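Local atomic coordinates of ftsY (Mycoplasma mycoides, PDB entry 1ZU5), a protein that serves as a receptor for the signal recognition particle, pairing an N-terminal helical bundle with a P-loop domain of the SRP54 type. Residues A[243-248]-A[277-282]; A[233-238]-A[257-262]; A[44-49]-A[267-272]. All blocks are in the same frame, centred on the assembly; numbering follows the deposited sequence.

Interaction 1: residues A[243-248]-A[277-282]; sequences GVIQAE and KELLNI
E248 and L280 bring the two backbones closest, their CA atoms 5.8 Å apart, where a middle turn of helix 240-253 passes the C-terminal part of helix 272-279. The chain leaves helical geometry at N281, whose positive phi turns it toward strand 284-288. L279 points at the neighbouring helix, L280 bends its branch ends round to it, and the contact is carried by side chains, these two leucines burying the largest areas. In V244, CG1 stands opposite the backbone N (chi1 172°) and touches both leucines: it lies 3.7 Å from CD1 of L279, the two side chains crossing at about a right angle. Its 3.2 Å approach to CD1 of L280 is too short to be read literally. The same L279 methyl also reaches CG1 of I245, at 3.8 Å, while L280 turns its other methyl, CD2, to CB of A247. E248, extended beyond CG, slants across L279: its CG passes the carbonyl oxygen of L279, and OE2 ends against that leucine, 3.2 Å from CB of L279. Beneath this layer, A247 and L280 rest on L233 of strand 230-236, and V244 also touches I272 and I276, so the two helices pack together against one face of the central sheet.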
# COMPACT_ATOMS: atom_id res chain seq x y z
N GLY A 243 -8.70 -6.23 7.40
CA GLY A 243 -7.72 -5.18 7.61
C GLY A 243 -7.89 -4.00 6.65
O GLY A 243 -7.49 -2.86 7.00
N VAL A 244 -8.44 -4.27 5.46
CA VAL A 244 -8.75 -3.23 4.49
C VAL A 244 -9.93 -2.37 4.99
O VAL A 244 -9.89 -1.12 4.91
CB VAL A 244 -9.09 -3.81 3.09
CG1 VAL A 244 -9.60 -2.70 2.15
CG2 VAL A 244 -7.86 -4.54 2.46
N ILE A 245 -10.99 -3.04 5.46
CA ILE A 245 -12.13 -2.42 6.13
C ILE A 245 -11.68 -1.56 7.30
O ILE A 245 -12.04 -0.39 7.38
CB ILE A 245 -13.16 -3.47 6.58
CG1 ILE A 245 -13.71 -4.22 5.36
CG2 ILE A 245 -14.32 -2.80 7.36
CD1 ILE A 245 -14.72 -5.37 5.69
N GLN A 246 -10.84 -2.09 8.17
CA GLN A 246 -10.25 -1.24 9.19
C GLN A 246 -9.42 -0.07 8.63
O GLN A 246 -9.40 1.04 9.16
CB GLN A 246 -9.38 -2.11 10.09
CG GLN A 246 -8.69 -1.35 11.14
CD GLN A 246 -7.69 -2.19 11.84
OE1 GLN A 246 -6.65 -2.55 11.27
NE2 GLN A 246 -7.98 -2.51 13.11
N ALA A 247 -8.69 -0.32 7.57
CA ALA A 247 -7.89 0.76 7.00
C ALA A 247 -8.78 1.94 6.53
O ALA A 247 -8.34 3.09 6.55
CB ALA A 247 -7.03 0.20 5.88
N GLU A 248 -10.02 1.63 6.11
CA GLU A 248 -10.99 2.62 5.61
C GLU A 248 -11.19 3.71 6.63
O GLU A 248 -11.28 4.88 6.27
CB GLU A 248 -12.38 2.01 5.44
CG GLU A 248 -12.77 1.38 4.15
CD GLU A 248 -14.05 0.54 4.35
OE1 GLU A 248 -14.84 0.84 5.30
OE2 GLU A 248 -14.26 -0.44 3.59
N LYS A 277 -9.00 -0.90 -3.77
CA LYS A 277 -9.51 0.02 -4.74
C LYS A 277 -11.00 0.25 -4.53
O LYS A 277 -11.48 1.39 -4.56
CB LYS A 277 -9.27 -0.62 -6.10
CG LYS A 277 -9.97 0.04 -7.28
CD LYS A 277 -9.46 1.44 -7.51
CE LYS A 277 -10.38 2.13 -8.52
NZ LYS A 277 -9.86 3.49 -8.79
N GLU A 278 -11.74 -0.85 -4.35
CA GLU A 278 -13.14 -0.77 -4.03
C GLU A 278 -13.41 -0.03 -2.71
O GLU A 278 -14.23 0.83 -2.69
CB GLU A 278 -13.73 -2.18 -3.95
CG GLU A 278 -15.26 -2.20 -3.84
CD GLU A 278 -15.93 -1.36 -4.89
OE1 GLU A 278 -15.57 -1.50 -6.07
OE2 GLU A 278 -16.82 -0.56 -4.54
N LEU A 279 -12.73 -0.35 -1.62
CA LEU A 279 -13.25 0.10 -0.34
C LEU A 279 -12.64 1.41 0.05
O LEU A 279 -13.24 2.16 0.77
CB LEU A 279 -13.01 -0.95 0.74
CG LEU A 279 -13.46 -2.39 0.47
CD1 LEU A 279 -13.23 -3.24 1.70
CD2 LEU A 279 -14.92 -2.37 0.12
N LEU A 280 -11.45 1.70 -0.47
CA LEU A 280 -10.77 2.94 -0.14
C LEU A 280 -10.61 3.88 -1.32
O LEU A 280 -10.51 5.07 -1.15
CB LEU A 280 -9.40 2.65 0.49
CG LEU A 280 -9.31 1.91 1.83
CD1 LEU A 280 -9.42 0.45 1.60
CD2 LEU A 280 -7.97 2.15 2.39
N ASN A 281 -10.54 3.35 -2.53
CA ASN A 281 -10.31 4.15 -3.72
C ASN A 281 -9.12 5.02 -3.51
O ASN A 281 -9.20 6.20 -3.77
CB ASN A 281 -11.52 5.02 -4.06
CG ASN A 281 -11.47 5.57 -5.47
OD1 ASN A 281 -10.78 5.03 -6.36
ND2 ASN A 281 -12.19 6.66 -5.69
N ILE A 282 -8.04 4.42 -3.01
CA ILE A 282 -6.75 5.09 -2.84
C ILE A 282 -5.73 4.18 -3.54
O ILE A 282 -5.76 2.95 -3.35
CB ILE A 282 -6.34 5.29 -1.36
CG1 ILE A 282 -7.26 6.30 -0.70
CG2 ILE A 282 -4.93 5.84 -1.25
CD1 ILE A 282 -7.38 6.09 0.80

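Interaction 2: residues A[233-238]-A[257-262]; sequences LVIDAT and SGIILT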
# COMPACT_ATOMS: atom_id res chain seq x y z
N LEU A 233 -0.70 5.20 3.99
CA LEU A 233 -1.33 4.21 4.81
C LEU A 233 -0.78 2.77 4.61
O LEU A 233 -0.82 2.21 3.51
CB LEU A 233 -2.84 4.26 4.53
CG LEU A 233 -3.86 3.28 5.18
CD1 LEU A 233 -3.77 3.24 6.68
CD2 LEU A 233 -5.35 3.56 4.63
N VAL A 234 -0.25 2.20 5.69
CA VAL A 234 0.33 0.88 5.63
C VAL A 234 -0.80 -0.11 5.87
O VAL A 234 -1.56 0.03 6.84
CB VAL A 234 1.48 0.73 6.72
CG1 VAL A 234 1.92 -0.70 6.84
CG2 VAL A 234 2.66 1.63 6.37
N ILE A 235 -0.96 -1.06 4.94
CA ILE A 235 -1.97 -2.14 5.06
C ILE A 235 -1.23 -3.48 4.89
O ILE A 235 -0.54 -3.70 3.86
CB ILE A 235 -3.09 -2.06 4.04
CG1 ILE A 235 -3.76 -0.70 4.10
CG2 ILE A 235 -4.11 -3.17 4.23
CD1 ILE A 235 -4.89 -0.54 3.08
N ASP A 236 -1.36 -4.34 5.91
CA ASP A 236 -0.73 -5.64 5.94
C ASP A 236 -1.59 -6.59 5.14
O ASP A 236 -2.75 -6.83 5.50
CB ASP A 236 -0.59 -6.09 7.39
CG ASP A 236 -0.06 -7.52 7.53
OD1 ASP A 236 0.00 -8.29 6.54
OD2 ASP A 236 0.25 -7.88 8.68
N ALA A 237 -1.05 -7.13 4.04
CA ALA A 237 -1.87 -7.96 3.12
C ALA A 237 -2.40 -9.20 3.80
O ALA A 237 -3.44 -9.70 3.41
CB ALA A 237 -1.08 -8.35 1.85
N THR A 238 -1.71 -9.70 4.83
CA THR A 238 -2.20 -10.88 5.56
C THR A 238 -3.43 -10.58 6.44
O THR A 238 -4.09 -11.50 6.92
CB THR A 238 -1.05 -11.61 6.36
OG1 THR A 238 -0.59 -10.78 7.46
CG2 THR A 238 0.13 -11.91 5.40
N SER A 257 -3.08 9.64 0.74
CA SER A 257 -2.90 9.76 -0.70
C SER A 257 -2.41 8.49 -1.38
O SER A 257 -2.53 8.34 -2.58
CB SER A 257 -1.94 10.88 -1.00
OG SER A 257 -0.72 10.59 -0.42
N GLY A 258 -1.84 7.57 -0.64
CA GLY A 258 -1.40 6.31 -1.25
C GLY A 258 -1.29 5.23 -0.20
O GLY A 258 -1.29 5.52 1.01
N ILE A 259 -1.21 3.98 -0.67
CA ILE A 259 -1.11 2.83 0.22
C ILE A 259 0.22 2.13 0.05
O ILE A 259 0.79 2.11 -1.03
CB ILE A 259 -2.31 1.88 0.01
CG1 ILE A 259 -3.56 2.53 0.63
CG2 ILE A 259 -2.09 0.53 0.67
CD1 ILE A 259 -4.77 1.88 0.27
N ILE A 260 0.74 1.62 1.15
CA ILE A 260 1.88 0.70 1.17
C ILE A 260 1.29 -0.59 1.65
O ILE A 260 0.94 -0.70 2.82
CB ILE A 260 2.97 1.14 2.11
CG1 ILE A 260 3.36 2.60 1.80
CG2 ILE A 260 4.17 0.20 1.97
CD1 ILE A 260 4.40 3.18 2.74
N LEU A 261 1.09 -1.52 0.69
CA LEU A 261 0.62 -2.87 0.93
C LEU A 261 1.80 -3.78 1.25
O LEU A 261 2.59 -4.17 0.38
CB LEU A 261 -0.13 -3.38 -0.31
CG LEU A 261 -0.77 -4.76 -0.36
CD1 LEU A 261 -1.99 -4.94 0.61
CD2 LEU A 261 -1.16 -5.07 -1.80
N THR A 262 1.92 -4.13 2.51
CA THR A 262 3.05 -4.90 2.95
C THR A 262 2.68 -6.38 3.00
O THR A 262 1.48 -6.72 2.99
CB THR A 262 3.49 -4.44 4.35
OG1 THR A 262 2.51 -4.83 5.30
CG2 THR A 262 3.64 -2.93 4.42
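Peptide groups are the flat units through which strand residues L233-D236 meet G258-T262, side by side as parallel strands whose axes come within 4.7 Å. One face of this pair carries L233, I235, I259 and L261, lying against helices 240-253 and 272-279; the other carries V234, D236, I260 and T262, with S121 of helix 115-131 touching all but D236. At the outer edges the ladder continues, V234 bonding to V111 and I259 to residues next to and within strand 284-288. Between the strands, five backbone bonds zigzag in register: L233 N to G258 O, I260 N to L233 O at 2.9 Å, I235 N to I260 O, T262 N to I235 O and, just past the end of the first strand, A237 N to T262 O. Weaker CA-H...O contacts fill in, such as V234 CA to I260 O at 3.3 Å.

I235 and I259 touch through their CD1 methyls, 3.7 Å apart, and CB of A237 meets CD1 of L261 beyond them. On the other face, T262 has OG1 between its own N and carbonyl carbon (chi1 70°), beside D236 CA, while its CG2 touches CG1 of V234 at 3.7 Å, the side chains crossing at about a right angle. D236 OD1 takes two bonds from T238, from OG1 (2.7 Å) and N (2.8 Å), both from one face of the carboxylate, the latter closing an Asx turn.

Two chemistries are thus combined. Interstrand amides satisfy one another while aliphatic groups seal a buried face, and polar groups gather at the C-terminal strand ends, where T262 opens the sequence TKMD, consistent with the G4 motif of P-loop GTPases.

Interaction 3: residues A[44-49]-A[267-272]; sequences LIQTDM and TSKGGI
From CB outward, K269 runs across the backbone of Q46-D48. Its CB lies 3.4 Å from the carbonyl oxygen of T47 and also touches CB of D48. CG continues over that aspartate CB, and a bend at chi2 (-53°) then swings CD to 3.3 Å from Q46 O. At the tip, NZ donates to the same Q46 O at 3.1 Å, tilted 25° from the carbonyl plane. The charge thus sits by the Q46 carbonyl, near the C-terminal end of helix 34-46, a place where the helix dipole would be expected to welcome it. The D48 carboxylate is near but not in contact with NZ, and its OD1 instead takes a bond from Q241.

G271 comes in beside the lysine. Its N donates to T47 O at 2.7 Å, a bent bond from above the carbonyl plane, and G271 O receives a CA-H...O contact from M49 CA at 3.4 Å. Against G271 CA lies T47 OG1, at 3.6 Å, itself anchored by donating to L44 O at 2.6 Å. Such close fitting of a glycine-rich loop, here a type I turn from K269 to I272, against the end of a bundle helix is characteristic of the interface between helical bundle and GTPase domain in SRP-type GTPases.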
# COMPACT_ATOMS: atom_id res chain seq x y z
N LEU A 44 -13.81 -16.17 -7.53
CA LEU A 44 -13.45 -14.76 -7.35
C LEU A 44 -13.58 -14.35 -5.87
O LEU A 44 -12.71 -13.66 -5.36
CB LEU A 44 -14.32 -13.87 -8.25
CG LEU A 44 -14.20 -14.06 -9.77
CD1 LEU A 44 -15.26 -13.22 -10.52
CD2 LEU A 44 -12.77 -13.80 -10.30
N ILE A 45 -14.65 -14.82 -5.20
CA ILE A 45 -14.89 -14.61 -3.76
C ILE A 45 -13.67 -15.02 -2.95
O ILE A 45 -13.24 -14.28 -2.04
CB ILE A 45 -16.14 -15.37 -3.26
CG1 ILE A 45 -17.41 -14.72 -3.81
CG2 ILE A 45 -16.17 -15.44 -1.70
CD1 ILE A 45 -18.67 -15.56 -3.64
N GLN A 46 -13.09 -16.16 -3.33
CA GLN A 46 -11.89 -16.74 -2.72
C GLN A 46 -10.60 -15.95 -2.85
O GLN A 46 -9.70 -16.16 -2.06
CB GLN A 46 -11.65 -18.16 -3.25
CG GLN A 46 -12.57 -19.20 -2.65
CD GLN A 46 -12.27 -19.39 -1.17
OE1 GLN A 46 -11.20 -19.89 -0.79
NE2 GLN A 46 -13.22 -18.96 -0.32
N THR A 47 -10.48 -15.08 -3.85
CA THR A 47 -9.31 -14.19 -3.94
C THR A 47 -9.40 -13.06 -2.90
O THR A 47 -8.41 -12.34 -2.65
CB THR A 47 -9.24 -13.47 -5.31
OG1 THR A 47 -10.34 -12.56 -5.42
CG2 THR A 47 -9.31 -14.45 -6.45
N ASP A 48 -10.60 -12.86 -2.36
CA ASP A 48 -10.89 -11.85 -1.34
C ASP A 48 -10.98 -10.43 -1.93
O ASP A 48 -10.64 -9.47 -1.26
CB ASP A 48 -9.83 -11.93 -0.23
CG ASP A 48 -10.39 -11.75 1.13
OD1 ASP A 48 -11.58 -12.07 1.38
OD2 ASP A 48 -9.60 -11.28 1.99
N MET A 49 -11.42 -10.31 -3.19
CA MET A 49 -11.55 -8.99 -3.85
C MET A 49 -12.77 -8.23 -3.33
O MET A 49 -12.90 -7.02 -3.53
CB MET A 49 -11.67 -9.15 -5.37
CG MET A 49 -12.89 -9.94 -5.82
SD MET A 49 -13.04 -9.93 -7.60
CE MET A 49 -11.62 -10.88 -8.13
N THR A 267 0.65 -13.65 1.59
CA THR A 267 -0.76 -13.91 1.41
C THR A 267 -1.09 -14.74 0.19
O THR A 267 -0.51 -14.58 -0.88
CB THR A 267 -1.59 -12.57 1.42
OG1 THR A 267 -2.97 -12.89 1.63
CG2 THR A 267 -1.46 -11.80 0.12
N SER A 268 -2.07 -15.62 0.34
CA SER A 268 -2.67 -16.38 -0.77
C SER A 268 -3.89 -15.66 -1.42
O SER A 268 -4.58 -16.25 -2.26
CB SER A 268 -3.13 -17.74 -0.23
OG SER A 268 -4.29 -17.55 0.58
N LYS A 269 -4.15 -14.41 -1.02
CA LYS A 269 -5.35 -13.66 -1.44
C LYS A 269 -5.02 -12.54 -2.44
O LYS A 269 -4.84 -11.35 -2.06
CB LYS A 269 -6.14 -13.07 -0.22
CG LYS A 269 -6.66 -14.04 0.85
CD LYS A 269 -7.50 -15.14 0.23
CE LYS A 269 -7.90 -16.16 1.27
NZ LYS A 269 -9.28 -16.68 0.95
N GLY A 270 -4.94 -12.90 -3.72
CA GLY A 270 -4.58 -11.93 -4.75
C GLY A 270 -5.65 -10.91 -5.07
O GLY A 270 -5.41 -9.97 -5.84
N GLY A 271 -6.85 -11.09 -4.51
CA GLY A 271 -7.87 -10.07 -4.65
C GLY A 271 -7.68 -8.86 -3.76
O GLY A 271 -8.34 -7.87 -3.96
N ILE A 272 -6.75 -8.90 -2.81
CA ILE A 272 -6.57 -7.77 -1.88
C ILE A 272 -6.47 -6.37 -2.55
O ILE A 272 -7.07 -5.39 -2.08
CB ILE A 272 -5.42 -8.07 -0.82
CG1 ILE A 272 -5.32 -6.95 0.24
CG2 ILE A 272 -4.07 -8.25 -1.49
CD1 ILE A 272 -5.96 -7.31 1.55

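Interactions 1 and 2 belong to the same P-loop domain, their centres about 10 Å apart. Both use the unit of strand 230-236, helix 240-253 and strand 258-262: interaction 2 joins its strands, and interaction 1 sets its helix beside helix 272-279. Interaction 3, its centre about 14 and 15 Å from theirs, ties the helical bundle to the loop leading from strand 258-262 into helix 272-279. Along the chain come 44-49, 233-238, 243-248, 257-262, 267-272 and 277-282. I272 bridges the set, meeting V244 of interaction 1 and L261 of interaction 2. The bundle thus meets the P-loop domain at the loop that leads into helix 272-279, which also takes part in interaction 1.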